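Local coordinates for hydrogenase expression/formation protein HypE (Desulfovibrio vulgaris subsp. vulgaris, PDB 2Z1U) that binds ATP and magnesium and serves in hydrogenase maturation, probably using ATP to convert a thiocarboxamide into the thiocyanate that supplies the cyanide ligands of [NiFe]-hydrogenases, at residues L102-D105 / I106-R109; A156-G159 / D160-R163; G312-R315 / A316-V320; P249-E252 / S253-N256; D25-L28 / R29-N33. One frame throughout, in Å; residues are numbered along the deposited sequence.

Contact 1: residues L102-D105 / I106-R109; sequences LDMD and ILER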
loop_
_atom_site.group_PDB
_atom_site.type_symbol
_atom_site.label_atom_id
_atom_site.label_comp_id
_atom_site.label_asym_id
_atom_site.label_seq_id
_atom_site.Cartn_x
_atom_site.Cartn_y
_atom_site.Cartn_z
ATOM N N LEU A 102 -20.719 -6.827 -2.159
ATOM C CA LEU A 102 -20.114 -6.803 -3.489
ATOM C C LEU A 102 -20.286 -8.135 -4.222
ATOM O O LEU A 102 -20.026 -9.201 -3.660
ATOM C CB LEU A 102 -18.624 -6.445 -3.382
ATOM C CG LEU A 102 -17.826 -5.731 -4.489
ATOM C CD1 LEU A 102 -16.639 -6.571 -4.977
ATOM C CD2 LEU A 102 -18.661 -5.225 -5.654
ATOM N N ASP A 103 -20.755 -8.047 -5.466
ATOM C CA ASP A 103 -20.793 -9.163 -6.417
ATOM C C ASP A 103 -19.394 -9.801 -6.473
ATOM O O ASP A 103 -18.409 -9.135 -6.790
ATOM C CB ASP A 103 -21.235 -8.628 -7.795
ATOM C CG ASP A 103 -21.399 -9.716 -8.854
ATOM O OD1 ASP A 103 -21.318 -10.919 -8.547
ATOM O OD2 ASP A 103 -21.637 -9.352 -10.032
ATOM N N MET A 104 -19.323 -11.085 -6.139
ATOM C CA MET A 104 -18.056 -11.811 -6.074
ATOM C C MET A 104 -17.386 -12.004 -7.429
ATOM O O MET A 104 -16.166 -12.147 -7.497
ATOM C CB MET A 104 -18.256 -13.182 -5.435
ATOM C CG MET A 104 -18.366 -13.187 -3.923
ATOM S SD MET A 104 -16.852 -12.906 -2.999
ATOM C CE MET A 104 -15.583 -13.721 -3.980
ATOM N N ASP A 105 -18.181 -12.051 -8.500
ATOM C CA ASP A 105 -17.607 -12.158 -9.840
ATOM C C ASP A 105 -16.890 -10.880 -10.267
ATOM O O ASP A 105 -15.953 -10.938 -11.059
ATOM C CB ASP A 105 -18.640 -12.567 -10.889
ATOM C CG ASP A 105 -17.989 -12.987 -12.207
ATOM O OD1 ASP A 105 -18.336 -12.404 -13.260
ATOM O OD2 ASP A 105 -17.113 -13.889 -12.184
ATOM N N ILE A 106 -17.339 -9.735 -9.751
ATOM C CA ILE A 106 -16.618 -8.470 -9.935
ATOM C C ILE A 106 -15.204 -8.615 -9.359
ATOM O O ILE A 106 -14.220 -8.342 -10.040
ATOM C CB ILE A 106 -17.367 -7.265 -9.298
ATOM C CG1 ILE A 106 -18.664 -6.983 -10.068
ATOM C CG2 ILE A 106 -16.459 -6.021 -9.245
ATOM C CD1 ILE A 106 -19.469 -5.800 -9.548
ATOM N N LEU A 107 -15.118 -9.090 -8.118
ATOM C CA LEU A 107 -13.837 -9.314 -7.452
ATOM C C LEU A 107 -12.928 -10.275 -8.227
ATOM O O LEU A 107 -11.755 -9.971 -8.443
ATOM C CB LEU A 107 -14.052 -9.808 -6.017
ATOM C CG LEU A 107 -12.806 -10.096 -5.174
ATOM C CD1 LEU A 107 -11.947 -8.849 -4.954
ATOM C CD2 LEU A 107 -13.221 -10.707 -3.840
ATOM N N GLU A 108 -13.470 -11.418 -8.647
ATOM C CA GLU A 108 -12.702 -12.406 -9.413
ATOM C C GLU A 108 -12.198 -11.880 -10.769
ATOM O O GLU A 108 -11.064 -12.161 -11.154
ATOM C CB GLU A 108 -13.495 -13.714 -9.602
ATOM C CG GLU A 108 -12.757 -14.746 -10.459
ATOM C CD GLU A 108 -13.188 -16.179 -10.212
ATOM O OE1 GLU A 108 -14.374 -16.515 -10.446
ATOM O OE2 GLU A 108 -12.318 -16.977 -9.810
ATOM N N ARG A 109 -13.038 -11.138 -11.487
ATOM C CA ARG A 109 -12.619 -10.494 -12.731
ATOM C C ARG A 109 -11.468 -9.509 -12.503
ATOM O O ARG A 109 -10.520 -9.457 -13.289
ATOM C CB ARG A 109 -13.789 -9.764 -13.382
ATOM C CG ARG A 109 -14.793 -10.680 -14.075
ATOM C CD ARG A 109 -15.718 -9.857 -14.971
ATOM N NE ARG A 109 -16.782 -9.200 -14.209
ATOM C CZ ARG A 109 -17.446 -8.115 -14.606
ATOM N NH1 ARG A 109 -17.169 -7.523 -15.769
ATOM N NH2 ARG A 109 -18.396 -7.613 -13.824
#
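Glu-108 N bonds to Met-104 O at 3.0 Å, and Arg-109 N repeats the i to i+4 step with Asp-105 O, so regular bonding of helix 104-121 begins from these two carbonyls. Asp-103 is its N-cap. A short carboxylate suits that place, because OD1 can turn back to the backbone amide Asp-105 N, a weak bond of 3.3 Å. The same aspartate offers Ile-106 an apolar flank, its CB lying 3.8 Å from Ile-106 CD1. That methyl also meets Leu-102 CD2 at 4.0 Å, the two side chains crossing at about a right angle. Leu-102 CD1 leans on Leu-107 CB, and bends at chi2 (-73°) and chi3 bring the CE methyl of Met-104 back beside Leu-107 CD2 at 3.8 Å.

On the outer face, Asp-105 OD1 and Arg-109 NE form a long salt bridge of 3.7 Å, with carboxylate and guanidinium planes only 19° apart. Arg-109 also makes a cation-pi contact with Phe-64, while Glu-108 turns its carboxylate to Arg-29 of helix 17-31. N-cap aspartate and a hydrophobic staple from Leu-102 to Leu-107 open the helix of a beta-alpha-beta unit, between strands 87-99 and 124-133 of the AIR synthase-like N-terminal domain.

Contact 2: residues A156-G159 / D160-R163; sequences APSG and DRAR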
loop_
_atom_site.group_PDB
_atom_site.type_symbol
_atom_site.label_atom_id
_atom_site.label_comp_id
_atom_site.label_asym_id
_atom_site.label_seq_id
_atom_site.Cartn_x
_atom_site.Cartn_y
_atom_site.Cartn_z
ATOM N N ALA A 156 20.161 8.086 -11.875
ATOM C CA ALA A 156 18.858 7.605 -12.332
ATOM C C ALA A 156 17.944 8.790 -12.676
ATOM O O ALA A 156 18.239 9.924 -12.273
ATOM C CB ALA A 156 18.230 6.733 -11.258
ATOM N N PRO A 157 16.854 8.552 -13.445
ATOM C CA PRO A 157 15.974 9.678 -13.765
ATOM C C PRO A 157 15.301 10.258 -12.517
ATOM O O PRO A 157 15.058 9.547 -11.552
ATOM C CB PRO A 157 14.950 9.070 -14.741
ATOM C CG PRO A 157 15.608 7.814 -15.257
ATOM C CD PRO A 157 16.373 7.309 -14.075
ATOM N N SER A 158 15.042 11.566 -12.551
ATOM C CA SER A 158 14.516 12.304 -11.414
ATOM C C SER A 158 13.882 13.605 -11.907
ATOM O O SER A 158 14.384 14.223 -12.845
ATOM C CB SER A 158 15.645 12.612 -10.432
ATOM O OG SER A 158 15.153 13.297 -9.293
ATOM N N GLY A 159 12.790 14.024 -11.270
ATOM C CA GLY A 159 12.058 15.233 -11.673
ATOM C C GLY A 159 12.912 16.491 -11.722
ATOM O O GLY A 159 12.623 17.414 -12.492
ATOM N N ASP A 160 13.976 16.513 -10.919
ATOM C CA ASP A 160 14.869 17.672 -10.821
ATOM C C ASP A 160 16.064 17.664 -11.786
ATOM O O ASP A 160 16.963 18.504 -11.673
ATOM C CB ASP A 160 15.322 17.887 -9.362
ATOM C CG ASP A 160 16.244 16.791 -8.844
ATOM O OD1 ASP A 160 16.447 15.754 -9.517
ATOM O OD2 ASP A 160 16.766 16.965 -7.727
ATOM N N ARG A 161 16.060 16.744 -12.752
ATOM C CA ARG A 161 17.219 16.571 -13.646
ATOM C C ARG A 161 17.055 17.064 -15.094
ATOM O O ARG A 161 17.967 16.880 -15.922
ATOM C CB ARG A 161 17.683 15.101 -13.615
ATOM C CG ARG A 161 18.243 14.657 -12.256
ATOM C CD ARG A 161 19.003 13.316 -12.330
ATOM N NE ARG A 161 20.137 13.411 -13.245
ATOM C CZ ARG A 161 20.407 12.565 -14.240
ATOM N NH1 ARG A 161 19.644 11.496 -14.453
ATOM N NH2 ARG A 161 21.463 12.793 -15.019
ATOM N N ALA A 162 15.920 17.700 -15.400
ATOM C CA ALA A 162 15.732 18.335 -16.706
ATOM C C ALA A 162 16.679 19.529 -16.804
ATOM O O ALA A 162 16.745 20.345 -15.887
ATOM C CB ALA A 162 14.296 18.785 -16.905
ATOM N N ARG A 163 17.426 19.605 -17.896
ATOM C CA ARG A 163 18.418 20.662 -18.064
ATOM C C ARG A 163 18.268 21.349 -19.431
ATOM O O ARG A 163 17.730 20.747 -20.366
ATOM C CB ARG A 163 19.832 20.093 -17.826
ATOM C CG ARG A 163 20.417 19.265 -18.984
ATOM C CD ARG A 163 21.962 19.318 -19.000
ATOM N NE ARG A 163 22.570 18.801 -20.236
ATOM C CZ ARG A 163 23.321 17.697 -20.318
ATOM N NH1 ARG A 163 23.568 16.971 -19.236
ATOM N NH2 ARG A 163 23.840 17.320 -21.486
#
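The guanidinium of Arg-161 meets Ala-156 O and Pro-157 CA at its edge, near its plane, with NH1 as the atom that does the touching. It closes over a type I beta turn, Ser-158 to Arg-161, in the loop that carries the chain from strand 141-151 to strand 167-170. The NH1 bond to Ala-156 O is 3.0 Å long and bent. NH1 stands well above the plane of that carbonyl, 68° out of it, and thus away from its lone pairs. A bend at chi3 (60°) folds the arginine back along the loop, and its CD passes 3.5 Å from Ala-156 O on the way. Arginine suits the place because its long apolar stem can lie along the turn, CG 3.8 Å from Ser-158 CB, before its charged end reaches a carbonyl two residues before the turn begins; NH1 has a weak second bond to Ile-215 O.

The turn itself is closed by Arg-161 N and Ser-158 O, 3.0 Å apart. Gly-159 and Asp-160 fill its two corners, and Ser-237 OG of helix 225-237 receives Ala-162 N and meets Gly-159 O, fixing the turn against that helix. Ser-158 OG also meets OD1 of Asn-40 of the second subunit, a residue that binds ATP, so this loop touches the dimer interface near a nucleotide site. With Asp-160 CG set between its backbone N and carbonyl carbon (chi1 68°), the carboxylate curls toward the serine, and Asp-160 OD1 comes to 2.8 Å from Ser-158 OG.

Contact 3: residues G312-R315 / A316-V320; sequences GAAR and AGQVV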
loop_
_atom_site.group_PDB
_atom_site.type_symbol
_atom_site.label_atom_id
_atom_site.label_comp_id
_atom_site.label_asym_id
_atom_site.label_seq_id
_atom_site.Cartn_x
_atom_site.Cartn_y
_atom_site.Cartn_z
ATOM N N GLY A 312 11.799 34.714 -24.123
ATOM C CA GLY A 312 11.276 34.060 -22.940
ATOM C C GLY A 312 10.474 35.055 -22.124
ATOM O O GLY A 312 9.541 35.682 -22.635
ATOM N N ALA A 313 10.884 35.226 -20.867
ATOM C CA ALA A 313 10.143 35.963 -19.824
ATOM C C ALA A 313 9.390 34.978 -18.923
ATOM O O ALA A 313 9.055 35.298 -17.776
ATOM C CB ALA A 313 9.206 37.033 -20.412
ATOM N N ALA A 314 9.142 33.774 -19.442
ATOM C CA ALA A 314 8.647 32.688 -18.607
ATOM C C ALA A 314 9.678 32.432 -17.515
ATOM O O ALA A 314 10.892 32.433 -17.770
ATOM C CB ALA A 314 8.404 31.433 -19.425
ATOM N N ARG A 315 9.179 32.262 -16.298
ATOM C CA ARG A 315 10.021 32.043 -15.134
ATOM C C ARG A 315 10.269 30.550 -14.909
ATOM O O ARG A 315 9.672 29.715 -15.589
ATOM C CB ARG A 315 9.336 32.625 -13.903
ATOM C CG ARG A 315 10.175 33.640 -13.169
ATOM C CD ARG A 315 9.846 35.053 -13.604
ATOM N NE ARG A 315 10.783 36.048 -13.074
ATOM C CZ ARG A 315 10.967 36.318 -11.778
ATOM N NH1 ARG A 315 10.300 35.651 -10.838
ATOM N NH2 ARG A 315 11.841 37.250 -11.418
ATOM N N ALA A 316 11.143 30.235 -13.948
ATOM C CA ALA A 316 11.397 28.863 -13.518
ATOM C C ALA A 316 10.094 28.229 -13.098
ATOM O O ALA A 316 9.323 28.828 -12.347
ATOM C CB ALA A 316 12.387 28.836 -12.358
ATOM N N GLY A 317 9.846 27.014 -13.589
ATOM C CA GLY A 317 8.632 26.297 -13.256
ATOM C C GLY A 317 7.473 26.461 -14.219
ATOM O O GLY A 317 6.453 25.799 -14.061
ATOM N N GLN A 318 7.615 27.318 -15.227
ATOM C CA GLN A 318 6.506 27.567 -16.145
ATOM C C GLN A 318 6.553 26.694 -17.396
ATOM O O GLN A 318 7.616 26.254 -17.826
ATOM C CB GLN A 318 6.412 29.058 -16.516
ATOM C CG GLN A 318 5.965 29.939 -15.349
ATOM C CD GLN A 318 5.427 31.302 -15.796
ATOM O OE1 GLN A 318 6.100 32.056 -16.497
ATOM N NE2 GLN A 318 4.212 31.619 -15.369
ATOM N N VAL A 319 5.383 26.438 -17.967
ATOM C CA VAL A 319 5.272 25.603 -19.152
ATOM C C VAL A 319 4.572 26.405 -20.242
ATOM O O VAL A 319 3.396 26.741 -20.105
ATOM C CB VAL A 319 4.469 24.331 -18.862
ATOM C CG1 VAL A 319 4.321 23.495 -20.136
ATOM C CG2 VAL A 319 5.151 23.502 -17.758
ATOM N N VAL A 320 5.300 26.700 -21.314
ATOM C CA VAL A 320 4.732 27.463 -22.413
ATOM C C VAL A 320 4.589 26.704 -23.728
ATOM O O VAL A 320 5.550 26.119 -24.257
ATOM C CB VAL A 320 5.364 28.894 -22.559
ATOM C CG1 VAL A 320 6.688 29.031 -21.800
ATOM C CG2 VAL A 320 5.465 29.362 -24.021
#
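This is a type II beta turn at the protein surface, running from Arg-315 to Gln-318 and delivering the chain into strand 319-322 of the C-terminal domain's sheet. The closing bond joins Gln-318 N to Arg-315 O at 3.2 Å. Gly-317 occupies the third position with a positive phi of 94°, where a CB would press on the preceding carbonyl oxygen; that is why this turn calls for glycine.

Gln-318 adds a second bond from its side chain. Its CG stands beside the backbone N and anti to the carbonyl carbon (chi1 -69°), and from there the extended chain turns back across the mouth of the turn. OE1 then accepts Arg-315 N at 3.1 Å in a fairly straight bond, the donor tilted 28° from the amide plane. The same oxygen lies 3.4 Å from Ala-314 CA. Glutamine suits the position because it is long enough to span the mouth and ends in a good acceptor.

Next to this polar closure, Ala-314 CB meets Val-320 CG1 at 3.8 Å, and both rest on Val-240 of the neighbouring strand 240-244. A small methyl lets the chain come close to both valines as it enters the sheet.

Arg-315 is therefore held through both its N-H and its carbonyl by one residue, Gln-318, which should fix the approach to the strand while the arginine's charged end points away from the turn.

Contact 4: residues P249-E252 / S253-N256; sequences PVRE and SVRN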
loop_
_atom_site.group_PDB
_atom_site.type_symbol
_atom_site.label_atom_id
_atom_site.label_comp_id
_atom_site.label_asym_id
_atom_site.label_seq_id
_atom_site.Cartn_x
_atom_site.Cartn_y
_atom_site.Cartn_z
ATOM N N PRO A 249 0.392 14.529 -29.610
ATOM C CA PRO A 249 -0.576 13.674 -30.288
ATOM C C PRO A 249 -1.863 13.505 -29.479
ATOM O O PRO A 249 -1.828 13.212 -28.297
ATOM C CB PRO A 249 0.173 12.318 -30.432
ATOM C CG PRO A 249 1.117 12.294 -29.285
ATOM C CD PRO A 249 1.467 13.758 -28.964
ATOM N N VAL A 250 -2.993 13.737 -30.127
ATOM C CA VAL A 250 -4.309 13.557 -29.516
ATOM C C VAL A 250 -5.147 13.038 -30.666
ATOM O O VAL A 250 -5.209 13.680 -31.722
ATOM C CB VAL A 250 -4.927 14.911 -28.965
ATOM C CG1 VAL A 250 -6.296 14.665 -28.322
ATOM C CG2 VAL A 250 -4.019 15.583 -27.935
ATOM N N ARG A 251 -5.736 11.857 -30.488
ATOM C CA ARG A 251 -6.539 11.204 -31.533
ATOM C C ARG A 251 -7.717 12.093 -31.884
ATOM O O ARG A 251 -8.297 12.714 -30.997
ATOM C CB ARG A 251 -7.062 9.852 -31.030
ATOM C CG ARG A 251 -5.999 8.808 -30.818
ATOM C CD ARG A 251 -6.549 7.583 -30.087
ATOM N NE ARG A 251 -6.059 6.378 -30.743
ATOM C CZ ARG A 251 -4.968 5.706 -30.391
ATOM N NH1 ARG A 251 -4.237 6.082 -29.342
ATOM N NH2 ARG A 251 -4.623 4.632 -31.091
ATOM N N GLU A 252 -8.063 12.156 -33.177
ATOM C CA GLU A 252 -9.204 12.953 -33.649
ATOM C C GLU A 252 -10.460 12.691 -32.813
ATOM O O GLU A 252 -11.137 13.623 -32.386
ATOM C CB GLU A 252 -9.475 12.672 -35.139
ATOM C CG GLU A 252 -10.390 13.673 -35.841
ATOM C CD GLU A 252 -10.693 13.269 -37.285
ATOM O OE1 GLU A 252 -10.131 12.250 -37.756
ATOM O OE2 GLU A 252 -11.495 13.960 -37.948
ATOM N N SER A 253 -10.737 11.412 -32.571
ATOM C CA SER A 253 -11.883 10.966 -31.782
ATOM C C SER A 253 -11.812 11.432 -30.325
ATOM O O SER A 253 -12.844 11.700 -29.708
ATOM C CB SER A 253 -11.959 9.445 -31.828
ATOM O OG SER A 253 -10.815 8.896 -31.185
ATOM N N VAL A 254 -10.596 11.518 -29.786
ATOM C CA VAL A 254 -10.373 12.041 -28.429
ATOM C C VAL A 254 -10.555 13.572 -28.406
ATOM O O VAL A 254 -11.243 14.098 -27.531
ATOM C CB VAL A 254 -8.991 11.616 -27.863
ATOM C CG1 VAL A 254 -8.659 12.370 -26.575
ATOM C CG2 VAL A 254 -8.950 10.091 -27.625
ATOM N N ARG A 255 -9.957 14.270 -29.375
ATOM C CA ARG A 255 -10.163 15.719 -29.532
ATOM C C ARG A 255 -11.646 16.056 -29.600
ATOM O O ARG A 255 -12.118 16.950 -28.888
ATOM C CB ARG A 255 -9.468 16.264 -30.786
ATOM C CG ARG A 255 -7.971 16.440 -30.645
ATOM C CD ARG A 255 -7.380 17.411 -31.666
ATOM N NE ARG A 255 -5.915 17.428 -31.586
ATOM C CZ ARG A 255 -5.218 18.158 -30.713
ATOM N NH1 ARG A 255 -5.838 18.939 -29.833
ATOM N NH2 ARG A 255 -3.890 18.098 -30.712
ATOM N N ASN A 256 -12.368 15.329 -30.454
ATOM C CA ASN A 256 -13.803 15.533 -30.651
ATOM C C ASN A 256 -14.642 15.200 -29.417
ATOM O O ASN A 256 -15.600 15.910 -29.102
ATOM C CB ASN A 256 -14.297 14.759 -31.876
ATOM C CG ASN A 256 -13.751 15.320 -33.178
ATOM O OD1 ASN A 256 -13.428 16.512 -33.278
ATOM N ND2 ASN A 256 -13.652 14.461 -34.195
#
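Arg-251 O is gripped by two amides at the start of helix 252-260: Arg-255 N at 2.8 Å, almost straight at 171°, and Val-254 N at 2.9 Å, a weak bond bent to 119°. The carbonyl belongs to the N-cap residue and begins the helical pattern, which Asn-256 N continues with Glu-252 O.

Val-250, just before the cap, packs the loop against the helix. Its CB sits over the centre of one face of the Arg-255 guanidinium, 3.6 Å above the plane. Its branch CG1, anti to the backbone N (chi1 -179°), points into the helix and touches Arg-255 CG at 3.4 Å and Val-254 CG1 at 3.7 Å. A beta-branched residue suits this place, since its two methyls divide the work: CG1 goes to the aliphatic stem of the arginine and to Val-254, CG2 to the region of Arg-255 NH2. The pair takes the positions of a hydrophobic staple, with an arginine stem in place of the usual apolar residue.

Farther along, Glu-252 and Asn-256 run side by side, Glu-252 CG lying 3.7 Å from Asn-256 ND2.

Arginine at the N-cap has no acceptor of its own to offer the first amides. Its guanidinium instead leads away to long, weak ion pairs with Asp-193, Asp-176 and Glu-297, while Ser-253 OG hydrogen-bonds Asp-193. The chemistry thus divides in two: apolar contact from Val-250 fastens the loop to the helix start, while Asp-193 near the positive end of the helix dipole probably adds favourable charge.

Contact 5: residues D25-L28 / R29-N33; sequences DLFL and RHFDN. With ATP (adenosine-5'-triphosphate), chain D.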
loop_
_atom_site.group_PDB
_atom_site.type_symbol
_atom_site.label_atom_id
_atom_site.label_comp_id
_atom_site.label_asym_id
_atom_site.label_seq_id
_atom_site.Cartn_x
_atom_site.Cartn_y
_atom_site.Cartn_z
ATOM N N ASP A 25 -8.021 -19.476 -2.116
ATOM C CA ASP A 25 -8.756 -19.971 -3.283
ATOM C C ASP A 25 -8.886 -18.947 -4.402
ATOM O O ASP A 25 -9.097 -19.319 -5.550
ATOM C CB ASP A 25 -10.138 -20.491 -2.885
ATOM C CG ASP A 25 -10.076 -21.684 -1.933
ATOM O OD1 ASP A 25 -8.971 -22.195 -1.629
ATOM O OD2 ASP A 25 -11.155 -22.108 -1.481
ATOM N N LEU A 26 -8.777 -17.660 -4.076
ATOM C CA LEU A 26 -8.889 -16.636 -5.108
ATOM C C LEU A 26 -7.567 -15.942 -5.391
ATOM O O LEU A 26 -7.037 -16.053 -6.498
ATOM C CB LEU A 26 -9.969 -15.599 -4.766
ATOM C CG LEU A 26 -10.165 -14.475 -5.801
ATOM C CD1 LEU A 26 -10.643 -15.018 -7.151
ATOM C CD2 LEU A 26 -11.118 -13.423 -5.276
ATOM N N PHE A 27 -7.047 -15.229 -4.392
ATOM C CA PHE A 27 -5.867 -14.377 -4.586
ATOM C C PHE A 27 -4.620 -15.187 -4.936
ATOM O O PHE A 27 -3.996 -14.932 -5.964
ATOM C CB PHE A 27 -5.622 -13.466 -3.372
ATOM C CG PHE A 27 -6.727 -12.472 -3.127
ATOM C CD1 PHE A 27 -7.018 -11.476 -4.069
ATOM C CD2 PHE A 27 -7.462 -12.507 -1.943
ATOM C CE1 PHE A 27 -8.044 -10.551 -3.842
ATOM C CE2 PHE A 27 -8.492 -11.584 -1.709
ATOM C CZ PHE A 27 -8.783 -10.609 -2.660
ATOM N N LEU A 28 -4.280 -16.173 -4.099
ATOM C CA LEU A 28 -3.130 -17.052 -4.350
ATOM C C LEU A 28 -3.254 -17.820 -5.655
ATOM O O LEU A 28 -2.259 -18.046 -6.345
ATOM C CB LEU A 28 -2.940 -18.059 -3.207
ATOM C CG LEU A 28 -1.921 -17.645 -2.154
ATOM C CD1 LEU A 28 -2.297 -16.300 -1.502
ATOM C CD2 LEU A 28 -1.765 -18.759 -1.124
ATOM N N ARG A 29 -4.477 -18.218 -5.990
ATOM C CA ARG A 29 -4.707 -18.976 -7.214
ATOM C C ARG A 29 -4.288 -18.151 -8.426
ATOM O O ARG A 29 -3.546 -18.627 -9.287
ATOM C CB ARG A 29 -6.168 -19.401 -7.321
ATOM C CG ARG A 29 -6.412 -20.504 -8.343
ATOM C CD ARG A 29 -7.867 -20.953 -8.335
ATOM N NE ARG A 29 -8.621 -20.244 -9.370
ATOM C CZ ARG A 29 -9.555 -19.318 -9.153
ATOM N NH1 ARG A 29 -9.902 -18.971 -7.919
ATOM N NH2 ARG A 29 -10.165 -18.751 -10.186
ATOM N N HIS A 30 -4.750 -16.905 -8.478
ATOM C CA HIS A 30 -4.441 -16.017 -9.603
ATOM C C HIS A 30 -3.031 -15.416 -9.597
ATOM O O HIS A 30 -2.452 -15.177 -10.668
ATOM C CB HIS A 30 -5.483 -14.899 -9.704
ATOM C CG HIS A 30 -6.799 -15.351 -10.256
ATOM N ND1 HIS A 30 -7.080 -15.333 -11.604
ATOM C CD2 HIS A 30 -7.905 -15.843 -9.647
ATOM C CE1 HIS A 30 -8.304 -15.792 -11.803
ATOM N NE2 HIS A 30 -8.826 -16.108 -10.632
ATOM N N PHE A 31 -2.490 -15.164 -8.404
ATOM C CA PHE A 31 -1.174 -14.517 -8.267
ATOM C C PHE A 31 -0.024 -15.535 -8.237
ATOM O O PHE A 31 1.145 -15.163 -8.417
ATOM C CB PHE A 31 -1.140 -13.603 -7.034
ATOM C CG PHE A 31 -2.218 -12.526 -7.026
ATOM C CD1 PHE A 31 -2.845 -12.118 -8.208
ATOM C CD2 PHE A 31 -2.593 -11.916 -5.830
ATOM C CE1 PHE A 31 -3.835 -11.132 -8.189
ATOM C CE2 PHE A 31 -3.575 -10.920 -5.813
ATOM C CZ PHE A 31 -4.188 -10.528 -6.996
ATOM N N ASP A 32 -0.399 -16.797 -8.011
ATOM C CA ASP A 32 0.446 -18.017 -8.070
ATOM C C ASP A 32 1.958 -17.813 -8.110
ATOM O O ASP A 32 2.541 -17.671 -9.190
ATOM C CB ASP A 32 0.013 -18.893 -9.259
ATOM C CG ASP A 32 0.174 -20.376 -8.990
ATOM O OD1 ASP A 32 0.931 -20.771 -8.068
ATOM O OD2 ASP A 32 -0.481 -21.164 -9.713
ATOM N N ASN A 33 2.573 -17.797 -6.924
ATOM C CA ASN A 33 4.030 -17.785 -6.786
ATOM C C ASN A 33 4.426 -18.222 -5.374
ATOM O O ASN A 33 3.638 -18.053 -4.440
ATOM C CB ASN A 33 4.620 -16.413 -7.172
ATOM C CG ASN A 33 4.302 -15.319 -6.162
ATOM O OD1 ASN A 33 5.023 -15.148 -5.181
ATOM N ND2 ASN A 33 3.236 -14.566 -6.409
HETATM P PG ATP D . -4.399 -8.388 9.769
HETATM O O1G ATP D . -4.652 -7.786 8.374
HETATM O O2G ATP D . -5.624 -9.052 10.320
HETATM O O3G ATP D . -3.720 -7.443 10.750
HETATM P PB ATP D . -2.026 -9.808 8.855
HETATM O O1B ATP D . -1.869 -8.522 8.018
HETATM O O2B ATP D . -0.862 -10.251 9.689
HETATM O O3B ATP D . -3.394 -9.648 9.672
HETATM P PA ATP D . -3.538 -11.049 6.785
HETATM O O1A ATP D . -4.672 -11.812 7.465
HETATM O O2A ATP D . -3.964 -9.692 6.297
HETATM O O3A ATP D . -2.262 -11.009 7.810
HETATM O "O5'" ATP D . -2.866 -11.892 5.641
HETATM C "C5'" ATP D . -2.670 -13.309 5.748
HETATM C "C4'" ATP D . -1.851 -13.731 4.546
HETATM O "O4'" ATP D . -2.696 -13.563 3.390
HETATM C "C3'" ATP D . -0.630 -12.856 4.327
HETATM O "O3'" ATP D . 0.445 -13.694 3.860
HETATM C "C2'" ATP D . -1.033 -11.889 3.210
HETATM O "O2'" ATP D . 0.102 -11.559 2.408
HETATM C "C1'" ATP D . -2.074 -12.702 2.414
HETATM N N9 ATP D . -3.141 -11.865 1.802
HETATM C C8 ATP D . -4.183 -11.289 2.418
HETATM N N7 ATP D . -4.951 -10.621 1.525
HETATM C C5 ATP D . -4.343 -10.756 0.332
HETATM C C6 ATP D . -4.608 -10.293 -1.051
HETATM N N6 ATP D . -5.682 -9.509 -1.296
HETATM N N1 ATP D . -3.755 -10.662 -2.000
HETATM C C2 ATP D . -2.667 -11.428 -1.787
HETATM N N3 ATP D . -2.383 -11.892 -0.546
HETATM C C4 ATP D . -3.180 -11.584 0.509
#
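The last turns of helix 17-31 form one wall of the ATP site, where Phe-27 and Phe-31, one turn apart, receive the adenine. The N6 amino group of ATP lies over the centre of the Phe-27 ring, 3.3 Å above its plane, and the base is tilted only about 20° from that ring, so the amino group overlaps it nearly flat; Phe-31 instead turns its edge to the base, CE2 3.8 Å from ATP N1. The two phenyl groups point the same way, and Phe-27 CD1 meets Phe-31 CE2 at 3.9 Å. Phenylalanine suits both places, one offering a broad face and the other a thin edge to a flat heterocycle. Other groups hold the nucleotide by hydrogen bonds, among them Thr-130 and, from the second subunit, Thr-222 and Arg-223.

Phe-27 O serves twice: it accepts Phe-31 N at 2.9 Å and lies against a face of the Phe-31 ring, 3.2 Å from CG. Earlier, at a wider pi-type turn, Asp-25 O is 4.8 Å from Arg-29 N, too far for the regular helical bond. The arginine's side chain comes back instead, a bend at chi3 (95°) bringing NH1 to Asp-25 O in the planes of both groups, though the modelled separation is doubtfully short. Next to it, Leu-26 CD1 packs on His-30 CD2 at 3.8 Å.

Asp-32, with positive phi, ends the helix. Beyond it Asn-33 caps helix 34-37 through OD1, while its ND2 turns back to donate to Phe-31 O at 3.0 Å from above the plane of that carbonyl.

Along the chain the order is contact 5, contact 1, contact 2, contact 4, contact 3. Contacts 5 and 1 lie in the N-terminal part on two touching helices, about 15 Å between centres; helix 17-31 borders the adenine, and helix 104-121 packs against that helix. Contact 2, in the connection between strands 141-151 and 167-170, lies across the chain's centre, about 41 Å from contact 1 between centres. Contacts 3 and 4 belong to the C-terminal half, with centres about 27 Å apart; the centres of contacts 3 and 2 are about 18 Å apart. ATP beside contact 5 also takes bonds from Thr-222 and Arg-223, in the C-terminal half of the second subunit, so the site is shared between chains.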